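Local coordinates for protein glycoside Hydrolase (Bacteroides uniformis, PDB 5T99) that probably releases terminal galactose from agarose-derived oligosaccharides as a family 2 glycoside hydrolase, and binds the sugar mimic galacto-isofagomine in its active-site pocket, at residues 691-694 with 698-701; 536-541 with 604-609; 221-224 with 230-233; 256-261 with 266-271; 386-391 with 432-437. All coordinates share one frame; numbering follows the deposited sequence. Where two conformers were deposited one is given.

Contact 1. Residues 691-694 with 698-701; sequences KAYN and ELKA
Ala692 O is gripped by two successive N-H groups: Lys700 N gives a straight bond of 2.9 Å and Ala701 N a weak one of 3.4 Å. With Lys700 and Ala701 both facing Ala692, this is a classic beta bulge in an antiparallel hairpin; Ala692 N closes the pair with a bond of 2.8 Å to Ala701 O. The small methyls of both alanines share one face of the sheet. On the other the Tyr693 ring turns an edge to the backbone of Glu698 and Leu699, its CE1 4.2 Å from Leu699 CD1.

Toward the turn, Asn694 CG sits between its own backbone N and carbonyl carbon (chi1 66°), which lets the amide work at both ends. Asn694 OD1 accepts from Glu698 N at 2.9 Å, and Asn694 ND2 gives to Glu698 OE1, which lies nearly in the amide plane and is met on its anti side, at 2.9 Å. This double hold fixes the amide's rotation.

Strand 687-693 bonds onward to strand 637-642, with Lys691 making a cation-pi contact with Phe641; strand 699-706 is one of the sheet's two outer strands, and Val613 of strand 613-616 packs against both alanines.

Contact 2. Residues 536-541 with 604-609; sequences IEFHFQ and QSQWTD
Phe538 and Gln606 are brought together by their first torsions: Phe538 CG stands anti to its carbonyl carbon (chi1 -59°), whereas Gln606 CG is anti to the backbone N (chi1 -173°) and the chain then bends at chi2 (64°), laying its amide along the ring. Gln606 CG comes down over the centre of the Phe538 ring, 3.6 Å from the centroid, in a CH-pi contact. The amide follows nearly parallel to the ring, with Gln606 NE2 3.8 Å from Phe538 CB, and the two side chains run past each other in opposite directions. Trp607 adds an oblique touch, its NE1 4.3 Å from Phe538 CE1.

Tyr675 meets Phe538 edge-to-face, and Tyr603 is close to both aromatic rings. Cut back to an alanine, position Phe538 would probably leave a gap between the helices and the Gln606 methylenes and amide without the flat surface they lie on. Helix 534-543 leads into barrel strand 549-552, against whose Glu550 Phe538 and Trp607 both pack, so the contact joins the helix before the barrel's last strand to helix 598-607 after it.

No hydrogen bond joins the two segments, so between them the contact rests on dispersion and on the pi face of Phe538. Glutamine suits this partly exposed joint, offering methylenes to an aromatic face while its amide NH2 still finds a hydrogen-bond partner nearby in the chain.

Contact 3. Residues 221-224 with 230-233; sequences HSII and TVAI
Ile223 and Ala232 form an antiparallel hydrogen-bonded pair, Ile223 N giving to Ala232 O at 2.9 Å, but one extra residue on the second strand shifts the register, so that Val231 and Ala232 both face Ile223 in a classic beta bulge. Val231 N completes the bulge with a bond of 2.9 Å to Ile223 O, arriving nearly along the C=O axis, and Val231 itself has a helix-like psi of -11° that makes room for the extra residue. Beyond the bulge, Ile233 CA lies 3.1 Å from His221 O in a CA-H...O contact. Strand 230-240 of this hairpin is an outer strand of its four-stranded sheet, in a domain consistent with the immunoglobulin-like sandwich of family 2.

At the bulge, Ile223 CB is 4.4 Å from Ala232 CB, and its CG2 branch is equally far from Val231 CG2. With Val231 CG1 anti to the carbonyl carbon (chi1 -56°), CG2 falls between the backbone N and the carbonyl carbon, within 3.6 Å of Ile223 O. Ile252 and Met254 of strand 245-255 pack over this face, and the small Ala232 fits beneath Ile252. On the other face Ser222 CB touches Thr230 CG2 at 3.9 Å, while Ile224 CG1 lies beside Thr230 OG1. The end of His221 leads away from the second strand, and its ND1 hydrogen-bonds Thr272 OG1.

Two short backbone bonds thus set the register, while beta-branched residues, at home in extended chain, supply light apolar touches. Ile223, Val231 and Ala232 meet through hydrocarbon side chains alone; the face of Ser222 and Thr230 mixes methyls with hydroxyls.

Contact 4. Residues 256-261 with 266-271; sequences NPNIWG and YMYKLK. With EDO (1,2-ethanediol), chain E.
Trp260 and Tyr266 come within 4.8 Å at their CA atoms as the chain turns back on itself, yet the two backbones are joined through a water, which gives one bond to Asn258 O and another to Tyr266 O, each 2.7 Å long. The single direct hydrogen bond runs from Asn258 N to Tyr268 OH, 3.0 Å and nearly straight.

Asn258 is pressed over a face of the Tyr266 ring, CB 3.4 Å from its centroid in a CH-pi contact and OD1 3.1 Å from Tyr266 CZ. This loop carries the chain from strand 245-255 into strand 268-276, in a domain consistent with the immunoglobulin-like beta-sandwich of family 2 hydrolases. Tyr266 CG lies anti to the backbone N (chi1 -169°), and Ala226 N hydrogen-bonds the ring's hydroxyl. A serine in place of Tyr266 would probably leave Asn258 without its aromatic platform and Ala226 N without that acceptor.

Asn256 OD1 accepts from O2 of a 1,2-ethanediol, probably from the crystallisation liquor. Further along the loop, Tyr266 O sits at the edge of the buried Trp260 indole, and Met267 SD makes an oblique Met-aromatic contact, 3.7 Å from Trp260 CD1. Trp260 NE1 in turn hydrogen-bonds Asp361 O, tying the loop to the catalytic barrel.

Contact 5. Residues 386-391 with 432-437; sequences LYFDEW and KYLADI
Of residues 386-391, Phe388 makes the apolar contact with residues 432-437, through the far end of its ring. Its CZ meets Leu434 CD1 at 4.2 Å, the methyl lying at the ring edge near the plane, the two side chains coming from opposite directions. Its CE2 touches Tyr433 CE2, also at 4.2 Å, where the rings meet obliquely as the two side chains run past each other. Phe388 CG is anti to the backbone N (chi1 -170°), a setting that carries the ring across the gap between helices whose nearest CA atoms, those of Phe388 and Leu434, are still 11.1 Å apart. A long flat residue suits such a wide spacing, and Trp375 packs against both Phe388 and Leu434.

Of the polar interactions, one links the helices: Tyr433 OH hydrogen-bonds Ser392 OG. On the solvent side Lys432 NZ forms a salt bridge of 2.8 Å with the syn lone pair of Asp436 OD2 one turn on, and Asp436 OD1 is bridged by Arg439.

Helices 388-403 and 427-441 follow the adjacent parallel strands 366-370 and 409-416, so this is the seam between neighbouring outer helices of a TIM barrel.

Overall arrangement
Contacts 3 and 4 belong together: their centres are about 11 Å apart, and strands 215-224 and 268-276 are neighbours in one sheet, joined by backbone bonds such as Ile224 N to Lys269 O. Contact 1 repeats the bulged hairpin of contact 3 in another domain, about 50 Å away between centres, but at the surface, where a polar amide-carboxylate pair replaces much of the hydrocarbon. Contacts 2 and 5 join helices without a hydrogen bond between their segments; contact 5 is buried and apolar in the barrel's outer helical layer, contact 2 partly buried and aromatic-amide in kind. Thus backbone bonds govern the strand pairs, side-chain surfaces the helix pairs, and contact 4 mixes water, tyrosine hydroxyl and ring.

Contact 1. Residues 691-694 with 698-701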
# COMPACT_ATOMS: atom_id res chain seq x y z
N LYS A 691 26.24 20.55 11.19
CA LYS A 691 25.51 21.78 10.99
C LYS A 691 25.34 22.01 9.50
O LYS A 691 26.33 22.01 8.77
CB LYS A 691 26.26 22.94 11.62
CG LYS A 691 26.26 22.89 13.14
CD LYS A 691 26.91 24.12 13.76
CE LYS A 691 27.12 23.92 15.25
NZ LYS A 691 27.77 25.09 15.87
N ALA A 692 24.10 22.20 9.07
CA ALA A 692 23.77 22.45 7.67
C ALA A 692 23.46 23.92 7.47
O ALA A 692 22.68 24.51 8.24
CB ALA A 692 22.57 21.60 7.25
N TYR A 693 24.05 24.51 6.42
CA TYR A 693 23.89 25.92 6.11
C TYR A 693 23.40 26.14 4.68
O TYR A 693 23.66 25.32 3.79
CB TYR A 693 25.22 26.66 6.26
CG TYR A 693 25.94 26.47 7.58
CD1 TYR A 693 25.68 27.29 8.67
CD2 TYR A 693 26.92 25.48 7.73
CE1 TYR A 693 26.34 27.13 9.88
CE2 TYR A 693 27.58 25.31 8.93
CZ TYR A 693 27.29 26.13 10.01
OH TYR A 693 27.96 25.97 11.20
N ASN A 694 22.73 27.27 4.45
CA ASN A 694 22.45 27.73 3.09
C ASN A 694 23.70 28.42 2.52
O ASN A 694 24.74 28.45 3.19
CB ASN A 694 21.18 28.60 3.05
CG ASN A 694 21.31 29.93 3.80
OD1 ASN A 694 22.39 30.34 4.23
ND2 ASN A 694 20.17 30.60 3.96
N GLU A 698 23.93 30.86 6.67
CA GLU A 698 22.92 30.83 7.73
C GLU A 698 22.61 29.39 8.14
O GLU A 698 22.36 28.55 7.29
CB GLU A 698 21.61 31.51 7.29
CG GLU A 698 21.77 32.97 6.93
CD GLU A 698 20.55 33.61 6.28
OE1 GLU A 698 19.78 32.91 5.59
OE2 GLU A 698 20.39 34.84 6.42
N LEU A 699 22.62 29.12 9.45
CA LEU A 699 22.28 27.81 9.97
C LEU A 699 20.82 27.47 9.68
O LEU A 699 19.92 28.23 10.03
CB LEU A 699 22.54 27.75 11.48
CG LEU A 699 22.19 26.45 12.19
CD1 LEU A 699 23.08 25.31 11.70
CD2 LEU A 699 22.31 26.61 13.69
N LYS A 700 20.59 26.32 9.05
CA LYS A 700 19.25 25.86 8.65
C LYS A 700 18.79 24.55 9.31
O LYS A 700 17.58 24.31 9.40
CB LYS A 700 19.20 25.72 7.12
CG LYS A 700 19.43 27.02 6.36
CD LYS A 700 18.17 27.65 5.78
CE LYS A 700 17.26 28.24 6.84
NZ LYS A 700 15.95 28.64 6.25
N ALA A 701 19.73 23.71 9.72
CA ALA A 701 19.43 22.51 10.51
C ALA A 701 20.70 21.98 11.17
O ALA A 701 21.82 22.27 10.72
CB ALA A 701 18.84 21.43 9.62

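Contact 2. Residues 536-541 with 604-609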
# COMPACT_ATOMS: atom_id res chain seq x y z
N ILE A 536 22.77 6.73 -8.26
CA ILE A 536 22.82 6.39 -9.68
C ILE A 536 21.50 6.75 -10.38
O ILE A 536 21.52 7.31 -11.49
CB ILE A 536 23.16 4.88 -9.90
CG1 ILE A 536 24.60 4.58 -9.47
CG2 ILE A 536 22.92 4.43 -11.34
CD1 ILE A 536 25.67 5.18 -10.38
N GLU A 537 20.36 6.45 -9.75
CA GLU A 537 19.07 6.83 -10.34
C GLU A 537 18.91 8.36 -10.41
O GLU A 537 18.54 8.90 -11.45
CB GLU A 537 17.89 6.21 -9.60
CG GLU A 537 16.56 6.28 -10.36
CD GLU A 537 16.56 5.51 -11.67
OE1 GLU A 537 17.17 4.41 -11.74
OE2 GLU A 537 15.91 5.99 -12.62
N PHE A 538 19.24 9.04 -9.30
CA PHE A 538 19.17 10.51 -9.26
C PHE A 538 19.96 11.12 -10.41
O PHE A 538 19.47 12.03 -11.10
CB PHE A 538 19.71 11.09 -7.93
CG PHE A 538 18.99 10.61 -6.70
CD1 PHE A 538 17.69 10.05 -6.76
CD2 PHE A 538 19.60 10.72 -5.47
CE1 PHE A 538 17.06 9.60 -5.62
CE2 PHE A 538 18.97 10.28 -4.32
CZ PHE A 538 17.70 9.72 -4.39
N HIS A 539 21.18 10.62 -10.60
CA HIS A 539 22.06 11.07 -11.66
C HIS A 539 21.40 10.93 -13.03
O HIS A 539 21.32 11.90 -13.79
CB HIS A 539 23.38 10.30 -11.63
CG HIS A 539 24.37 10.78 -12.64
ND1 HIS A 539 24.75 10.02 -13.72
CD2 HIS A 539 25.01 11.96 -12.75
CE1 HIS A 539 25.62 10.71 -14.44
NE2 HIS A 539 25.79 11.89 -13.88
N PHE A 540 20.91 9.73 -13.34
CA PHE A 540 20.34 9.47 -14.67
C PHE A 540 18.94 10.09 -14.85
O PHE A 540 18.57 10.39 -15.99
CB PHE A 540 20.38 7.97 -15.02
CG PHE A 540 21.76 7.46 -15.40
CD1 PHE A 540 22.33 7.80 -16.63
CD2 PHE A 540 22.50 6.64 -14.54
CE1 PHE A 540 23.60 7.34 -16.99
CE2 PHE A 540 23.77 6.17 -14.90
CZ PHE A 540 24.32 6.53 -16.12
N GLN A 541 18.19 10.31 -13.76
CA GLN A 541 16.95 11.11 -13.83
C GLN A 541 17.23 12.56 -14.21
O GLN A 541 16.49 13.13 -15.01
CB GLN A 541 16.15 11.08 -12.51
CG GLN A 541 15.49 9.74 -12.20
CD GLN A 541 14.24 9.41 -13.04
OE1 GLN A 541 13.56 10.29 -13.59
NE2 GLN A 541 13.92 8.12 -13.11
N GLN A 604 14.86 11.62 1.38
CA GLN A 604 14.34 12.88 1.93
C GLN A 604 15.19 14.10 1.52
O GLN A 604 14.64 15.15 1.17
CB GLN A 604 14.20 12.79 3.46
CG GLN A 604 13.28 13.83 4.07
CD GLN A 604 13.23 13.73 5.60
OE1 GLN A 604 14.27 13.80 6.28
NE2 GLN A 604 12.02 13.55 6.14
N SER A 605 16.52 13.93 1.50
CA SER A 605 17.44 14.99 1.05
C SER A 605 17.24 15.38 -0.42
O SER A 605 17.52 16.51 -0.80
CB SER A 605 18.90 14.58 1.27
OG SER A 605 19.38 13.67 0.29
N GLN A 606 16.81 14.43 -1.24
CA GLN A 606 16.61 14.64 -2.68
C GLN A 606 15.19 15.09 -3.05
O GLN A 606 15.01 15.75 -4.06
CB GLN A 606 16.94 13.33 -3.42
CG GLN A 606 16.96 13.39 -4.94
CD GLN A 606 18.04 14.29 -5.52
OE1 GLN A 606 18.85 14.88 -4.79
NE2 GLN A 606 18.07 14.39 -6.84
N TRP A 607 14.20 14.73 -2.23
CA TRP A 607 12.78 14.86 -2.57
C TRP A 607 11.94 15.86 -1.77
O TRP A 607 10.76 16.01 -2.07
CB TRP A 607 12.13 13.47 -2.45
CG TRP A 607 12.49 12.51 -3.55
CD1 TRP A 607 13.17 12.78 -4.72
CD2 TRP A 607 12.12 11.14 -3.61
NE1 TRP A 607 13.25 11.65 -5.48
CE2 TRP A 607 12.61 10.63 -4.83
CE3 TRP A 607 11.41 10.29 -2.76
CZ2 TRP A 607 12.42 9.31 -5.21
CZ3 TRP A 607 11.21 8.97 -3.15
CH2 TRP A 607 11.72 8.50 -4.37
N THR A 608 12.50 16.51 -0.75
CA THR A 608 11.77 17.50 0.04
C THR A 608 12.54 18.81 0.08
O THR A 608 13.74 18.82 -0.09
CB THR A 608 11.53 17.02 1.49
OG1 THR A 608 12.77 16.96 2.21
CG2 THR A 608 10.87 15.66 1.50
N ASP A 609 11.82 19.90 0.31
CA ASP A 609 12.38 21.26 0.39
C ASP A 609 12.66 21.75 1.82
O ASP A 609 13.50 22.60 2.03
CB ASP A 609 11.43 22.26 -0.28
CG ASP A 609 11.30 22.02 -1.77
OD1 ASP A 609 12.33 21.80 -2.44
OD2 ASP A 609 10.15 22.05 -2.26

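Contact 3. Residues 221-224 with 230-233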
# COMPACT_ATOMS: atom_id res chain seq x y z
N HIS A 221 -28.65 12.22 -8.57
CA HIS A 221 -27.26 12.36 -8.13
C HIS A 221 -27.08 13.59 -7.26
O HIS A 221 -27.19 14.71 -7.77
CB HIS A 221 -26.33 12.50 -9.34
CG HIS A 221 -26.30 11.30 -10.22
ND1 HIS A 221 -25.96 10.05 -9.77
CD2 HIS A 221 -26.55 11.17 -11.55
CE1 HIS A 221 -26.02 9.19 -10.77
NE2 HIS A 221 -26.37 9.85 -11.87
N SER A 222 -26.78 13.39 -5.98
CA SER A 222 -26.39 14.47 -5.07
C SER A 222 -24.87 14.49 -4.87
O SER A 222 -24.28 13.52 -4.37
CB SER A 222 -27.09 14.32 -3.72
OG SER A 222 -28.49 14.40 -3.88
N ILE A 223 -24.25 15.60 -5.29
CA ILE A 223 -22.81 15.81 -5.14
C ILE A 223 -22.58 16.58 -3.86
O ILE A 223 -23.04 17.70 -3.71
CB ILE A 223 -22.21 16.54 -6.35
CG1 ILE A 223 -22.30 15.61 -7.56
CG2 ILE A 223 -20.76 16.91 -6.07
CD1 ILE A 223 -21.92 16.26 -8.88
N ILE A 224 -21.84 15.95 -2.95
CA ILE A 224 -21.73 16.42 -1.58
C ILE A 224 -20.28 16.81 -1.32
O ILE A 224 -19.35 16.06 -1.65
CB ILE A 224 -22.18 15.33 -0.60
CG1 ILE A 224 -23.65 14.95 -0.85
CG2 ILE A 224 -21.96 15.76 0.85
CD1 ILE A 224 -24.06 13.66 -0.16
N THR A 230 -24.89 19.18 0.33
CA THR A 230 -25.18 18.91 -1.08
C THR A 230 -25.06 20.22 -1.84
O THR A 230 -25.79 21.16 -1.54
CB THR A 230 -26.61 18.36 -1.30
OG1 THR A 230 -26.80 17.15 -0.55
CG2 THR A 230 -26.86 18.09 -2.78
N VAL A 231 -24.12 20.28 -2.78
CA VAL A 231 -23.84 21.50 -3.57
C VAL A 231 -24.34 21.44 -5.02
O VAL A 231 -24.34 22.46 -5.72
CB VAL A 231 -22.34 21.87 -3.54
CG1 VAL A 231 -21.87 22.03 -2.10
CG2 VAL A 231 -21.47 20.84 -4.28
N ALA A 232 -24.75 20.27 -5.49
CA ALA A 232 -25.33 20.14 -6.83
C ALA A 232 -26.12 18.85 -6.92
O ALA A 232 -25.78 17.87 -6.25
CB ALA A 232 -24.24 20.16 -7.90
N ILE A 233 -27.17 18.87 -7.73
CA ILE A 233 -28.02 17.71 -7.97
C ILE A 233 -28.20 17.53 -9.48
O ILE A 233 -28.56 18.49 -10.18
CB ILE A 233 -29.38 17.82 -7.25
CG1 ILE A 233 -29.18 17.58 -5.75
CG2 ILE A 233 -30.39 16.82 -7.83
CD1 ILE A 233 -30.44 17.76 -4.91

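Contact 4. Residues 256-261 with 266-271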
# COMPACT_ATOMS: atom_id res chain seq x y z
N ASN A 256 -16.44 26.88 -9.90
CA ASN A 256 -15.41 27.10 -8.88
C ASN A 256 -15.09 25.84 -8.07
O ASN A 256 -15.11 25.86 -6.83
CB ASN A 256 -15.85 28.23 -7.96
CG ASN A 256 -16.15 29.50 -8.72
OD1 ASN A 256 -17.30 29.97 -8.75
ND2 ASN A 256 -15.13 30.05 -9.38
N PRO A 257 -14.80 24.73 -8.77
CA PRO A 257 -14.61 23.44 -8.10
C PRO A 257 -13.39 23.41 -7.18
O PRO A 257 -12.43 24.15 -7.40
CB PRO A 257 -14.41 22.48 -9.28
CG PRO A 257 -13.76 23.34 -10.31
CD PRO A 257 -14.51 24.63 -10.21
N ASN A 258 -13.46 22.57 -6.15
CA ASN A 258 -12.31 22.25 -5.32
C ASN A 258 -11.53 21.17 -6.06
O ASN A 258 -11.99 20.03 -6.18
CB ASN A 258 -12.75 21.75 -3.94
CG ASN A 258 -13.56 22.77 -3.17
OD1 ASN A 258 -14.67 22.49 -2.71
ND2 ASN A 258 -13.01 23.96 -3.01
N ILE A 259 -10.37 21.56 -6.58
CA ILE A 259 -9.56 20.69 -7.44
C ILE A 259 -8.80 19.71 -6.55
O ILE A 259 -8.14 20.13 -5.60
CB ILE A 259 -8.54 21.51 -8.27
CG1 ILE A 259 -9.23 22.55 -9.16
CG2 ILE A 259 -7.64 20.60 -9.10
CD1 ILE A 259 -10.07 21.99 -10.28
N TRP A 260 -8.90 18.42 -6.86
CA TRP A 260 -8.07 17.40 -6.20
C TRP A 260 -6.65 17.57 -6.72
O TRP A 260 -6.42 17.57 -7.95
CB TRP A 260 -8.58 15.98 -6.49
CG TRP A 260 -7.81 14.85 -5.80
CD1 TRP A 260 -8.16 14.21 -4.64
CD2 TRP A 260 -6.60 14.21 -6.25
NE1 TRP A 260 -7.25 13.23 -4.34
CE2 TRP A 260 -6.27 13.21 -5.30
CE3 TRP A 260 -5.76 14.39 -7.36
CZ2 TRP A 260 -5.14 12.40 -5.42
CZ3 TRP A 260 -4.63 13.59 -7.48
CH2 TRP A 260 -4.33 12.60 -6.51
N GLY A 261 -5.72 17.77 -5.79
CA GLY A 261 -4.30 17.91 -6.09
C GLY A 261 -3.47 17.36 -4.95
O GLY A 261 -4.01 17.00 -3.91
N TYR A 266 -8.71 17.28 -2.19
CA TYR A 266 -10.09 17.49 -1.85
C TYR A 266 -10.97 16.42 -2.52
O TYR A 266 -10.87 16.20 -3.72
CB TYR A 266 -10.51 18.89 -2.30
CG TYR A 266 -11.85 19.30 -1.77
CD1 TYR A 266 -11.95 20.16 -0.67
CD2 TYR A 266 -13.04 18.84 -2.37
CE1 TYR A 266 -13.19 20.56 -0.18
CE2 TYR A 266 -14.28 19.23 -1.90
CZ TYR A 266 -14.35 20.09 -0.80
OH TYR A 266 -15.60 20.46 -0.33
N MET A 267 -11.84 15.80 -1.73
CA MET A 267 -12.71 14.72 -2.16
C MET A 267 -14.15 15.16 -2.07
O MET A 267 -14.55 15.82 -1.11
CB MET A 267 -12.52 13.51 -1.24
CG MET A 267 -11.15 12.84 -1.36
SD MET A 267 -10.86 12.22 -3.02
CE MET A 267 -11.99 10.83 -3.08
N TYR A 268 -14.93 14.77 -3.07
CA TYR A 268 -16.37 14.94 -3.08
C TYR A 268 -16.97 13.58 -2.81
O TYR A 268 -16.29 12.57 -2.95
CB TYR A 268 -16.86 15.47 -4.44
CG TYR A 268 -16.61 16.94 -4.68
CD1 TYR A 268 -17.55 17.90 -4.32
CD2 TYR A 268 -15.43 17.37 -5.27
CE1 TYR A 268 -17.33 19.25 -4.54
CE2 TYR A 268 -15.19 18.73 -5.49
CZ TYR A 268 -16.15 19.67 -5.14
OH TYR A 268 -15.92 21.00 -5.37
N LYS A 269 -18.24 13.57 -2.44
CA LYS A 269 -19.03 12.35 -2.27
C LYS A 269 -20.29 12.42 -3.16
O LYS A 269 -21.04 13.41 -3.11
CB LYS A 269 -19.42 12.19 -0.81
CG LYS A 269 -20.22 10.93 -0.48
CD LYS A 269 -20.52 10.82 1.02
CE LYS A 269 -19.29 10.38 1.81
NZ LYS A 269 -19.57 10.33 3.28
N LEU A 270 -20.50 11.38 -3.97
CA LEU A 270 -21.68 11.25 -4.82
C LEU A 270 -22.68 10.32 -4.18
O LEU A 270 -22.37 9.15 -3.96
CB LEU A 270 -21.29 10.69 -6.19
CG LEU A 270 -22.43 10.25 -7.13
CD1 LEU A 270 -23.29 11.46 -7.51
CD2 LEU A 270 -21.89 9.55 -8.36
N LYS A 271 -23.88 10.82 -3.90
CA LYS A 271 -25.00 9.98 -3.45
C LYS A 271 -25.93 9.81 -4.63
O LYS A 271 -26.46 10.79 -5.16
CB LYS A 271 -25.71 10.67 -2.30
CG LYS A 271 -26.96 10.00 -1.71
CD LYS A 271 -27.79 11.04 -0.94
CE LYS A 271 -28.30 10.54 0.39
NZ LYS A 271 -28.71 11.68 1.29
C1 EDO E . -18.59 28.22 -4.68
O1 EDO E . -19.23 26.95 -4.53
C2 EDO E . -19.44 29.13 -5.58
O2 EDO E . -19.39 28.72 -6.95
O HOH W 1 -11.76 17.33 -6.05

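Contact 5. Residues 386-391 with 432-437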
# COMPACT_ATOMS: atom_id res chain seq x y z
N LEU A 386 -1.64 -20.27 -14.45
CA LEU A 386 -2.68 -21.30 -14.35
C LEU A 386 -4.08 -20.80 -14.69
O LEU A 386 -4.91 -21.57 -15.16
CB LEU A 386 -2.71 -21.89 -12.94
CG LEU A 386 -1.48 -22.70 -12.51
CD1 LEU A 386 -1.58 -23.04 -11.02
CD2 LEU A 386 -1.31 -23.95 -13.36
N TYR A 387 -4.33 -19.52 -14.42
CA TYR A 387 -5.65 -18.93 -14.55
C TYR A 387 -5.79 -17.95 -15.70
O TYR A 387 -6.92 -17.57 -16.02
CB TYR A 387 -6.02 -18.25 -13.24
CG TYR A 387 -5.77 -19.16 -12.07
CD1 TYR A 387 -6.56 -20.31 -11.88
CD2 TYR A 387 -4.72 -18.93 -11.18
CE1 TYR A 387 -6.31 -21.17 -10.83
CE2 TYR A 387 -4.48 -19.78 -10.12
CZ TYR A 387 -5.28 -20.89 -9.95
OH TYR A 387 -5.03 -21.72 -8.90
N PHE A 388 -4.67 -17.58 -16.33
CA PHE A 388 -4.63 -16.46 -17.27
C PHE A 388 -5.63 -16.57 -18.42
O PHE A 388 -6.35 -15.61 -18.67
CB PHE A 388 -3.23 -16.24 -17.84
CG PHE A 388 -3.09 -14.96 -18.63
CD1 PHE A 388 -2.73 -13.77 -17.99
CD2 PHE A 388 -3.32 -14.94 -20.01
CE1 PHE A 388 -2.59 -12.58 -18.71
CE2 PHE A 388 -3.19 -13.76 -20.73
CZ PHE A 388 -2.83 -12.57 -20.08
N ASP A 389 -5.68 -17.71 -19.09
CA ASP A 389 -6.60 -17.88 -20.22
C ASP A 389 -8.08 -17.74 -19.82
O ASP A 389 -8.85 -17.05 -20.49
CB ASP A 389 -6.35 -19.21 -20.94
CG ASP A 389 -5.20 -19.13 -21.93
OD1 ASP A 389 -5.05 -20.08 -22.74
OD2 ASP A 389 -4.44 -18.13 -21.90
N GLU A 390 -8.46 -18.39 -18.72
CA GLU A 390 -9.84 -18.36 -18.23
C GLU A 390 -10.21 -17.05 -17.50
O GLU A 390 -11.33 -16.58 -17.64
CB GLU A 390 -10.10 -19.56 -17.32
CG GLU A 390 -11.57 -19.78 -16.90
CD GLU A 390 -11.77 -20.93 -15.90
OE1 GLU A 390 -10.86 -21.78 -15.73
OE2 GLU A 390 -12.86 -20.97 -15.28
N TRP A 391 -9.26 -16.47 -16.75
CA TRP A 391 -9.56 -15.40 -15.79
C TRP A 391 -9.01 -14.00 -16.08
O TRP A 391 -9.49 -13.02 -15.48
CB TRP A 391 -9.08 -15.83 -14.40
CG TRP A 391 -9.94 -16.87 -13.80
CD1 TRP A 391 -9.79 -18.23 -13.89
CD2 TRP A 391 -11.12 -16.64 -13.02
NE1 TRP A 391 -10.80 -18.86 -13.20
CE2 TRP A 391 -11.63 -17.91 -12.65
CE3 TRP A 391 -11.79 -15.49 -12.59
CZ2 TRP A 391 -12.79 -18.07 -11.87
CZ3 TRP A 391 -12.95 -15.64 -11.81
CH2 TRP A 391 -13.44 -16.92 -11.46
N LYS A 432 -0.90 -6.33 -26.03
CA LYS A 432 -2.00 -5.64 -26.73
C LYS A 432 -3.38 -6.03 -26.16
O LYS A 432 -4.21 -5.17 -25.88
CB LYS A 432 -1.94 -5.93 -28.23
CG LYS A 432 -2.88 -5.08 -29.07
CD LYS A 432 -2.86 -5.51 -30.53
CE LYS A 432 -3.78 -4.66 -31.38
NZ LYS A 432 -5.22 -4.83 -30.99
N TYR A 433 -3.58 -7.33 -25.98
CA TYR A 433 -4.82 -7.88 -25.44
C TYR A 433 -5.23 -7.19 -24.13
O TYR A 433 -6.38 -6.77 -23.99
CB TYR A 433 -4.65 -9.40 -25.27
CG TYR A 433 -5.65 -10.10 -24.39
CD1 TYR A 433 -6.98 -10.22 -24.76
CD2 TYR A 433 -5.25 -10.65 -23.18
CE1 TYR A 433 -7.90 -10.88 -23.94
CE2 TYR A 433 -6.16 -11.31 -22.36
CZ TYR A 433 -7.48 -11.41 -22.74
OH TYR A 433 -8.36 -12.08 -21.91
N LEU A 434 -4.28 -7.07 -23.21
CA LEU A 434 -4.52 -6.42 -21.92
C LEU A 434 -4.67 -4.91 -22.05
O LEU A 434 -5.51 -4.32 -21.40
CB LEU A 434 -3.41 -6.75 -20.92
CG LEU A 434 -3.29 -8.22 -20.55
CD1 LEU A 434 -1.99 -8.49 -19.81
CD2 LEU A 434 -4.51 -8.70 -19.75
N ALA A 435 -3.84 -4.30 -22.89
CA ALA A 435 -3.94 -2.87 -23.13
C ALA A 435 -5.27 -2.49 -23.78
O ALA A 435 -5.80 -1.42 -23.48
CB ALA A 435 -2.78 -2.39 -23.97
N ASP A 436 -5.80 -3.33 -24.68
CA ASP A 436 -7.09 -3.04 -25.33
C ASP A 436 -8.24 -3.02 -24.34
O ASP A 436 -9.10 -2.15 -24.43
CB ASP A 436 -7.40 -4.01 -26.47
CG ASP A 436 -6.49 -3.84 -27.68
OD1 ASP A 436 -5.80 -2.80 -27.79
OD2 ASP A 436 -6.45 -4.77 -28.52
N ILE A 437 -8.24 -3.96 -23.39
CA ILE A 437 -9.21 -3.99 -22.28
C ILE A 437 -9.13 -2.72 -21.42
O ILE A 437 -10.17 -2.19 -21.05
CB ILE A 437 -9.02 -5.24 -21.41
CG1 ILE A 437 -9.45 -6.49 -22.19
CG2 ILE A 437 -9.82 -5.16 -20.12
CD1 ILE A 437 -8.74 -7.74 -21.71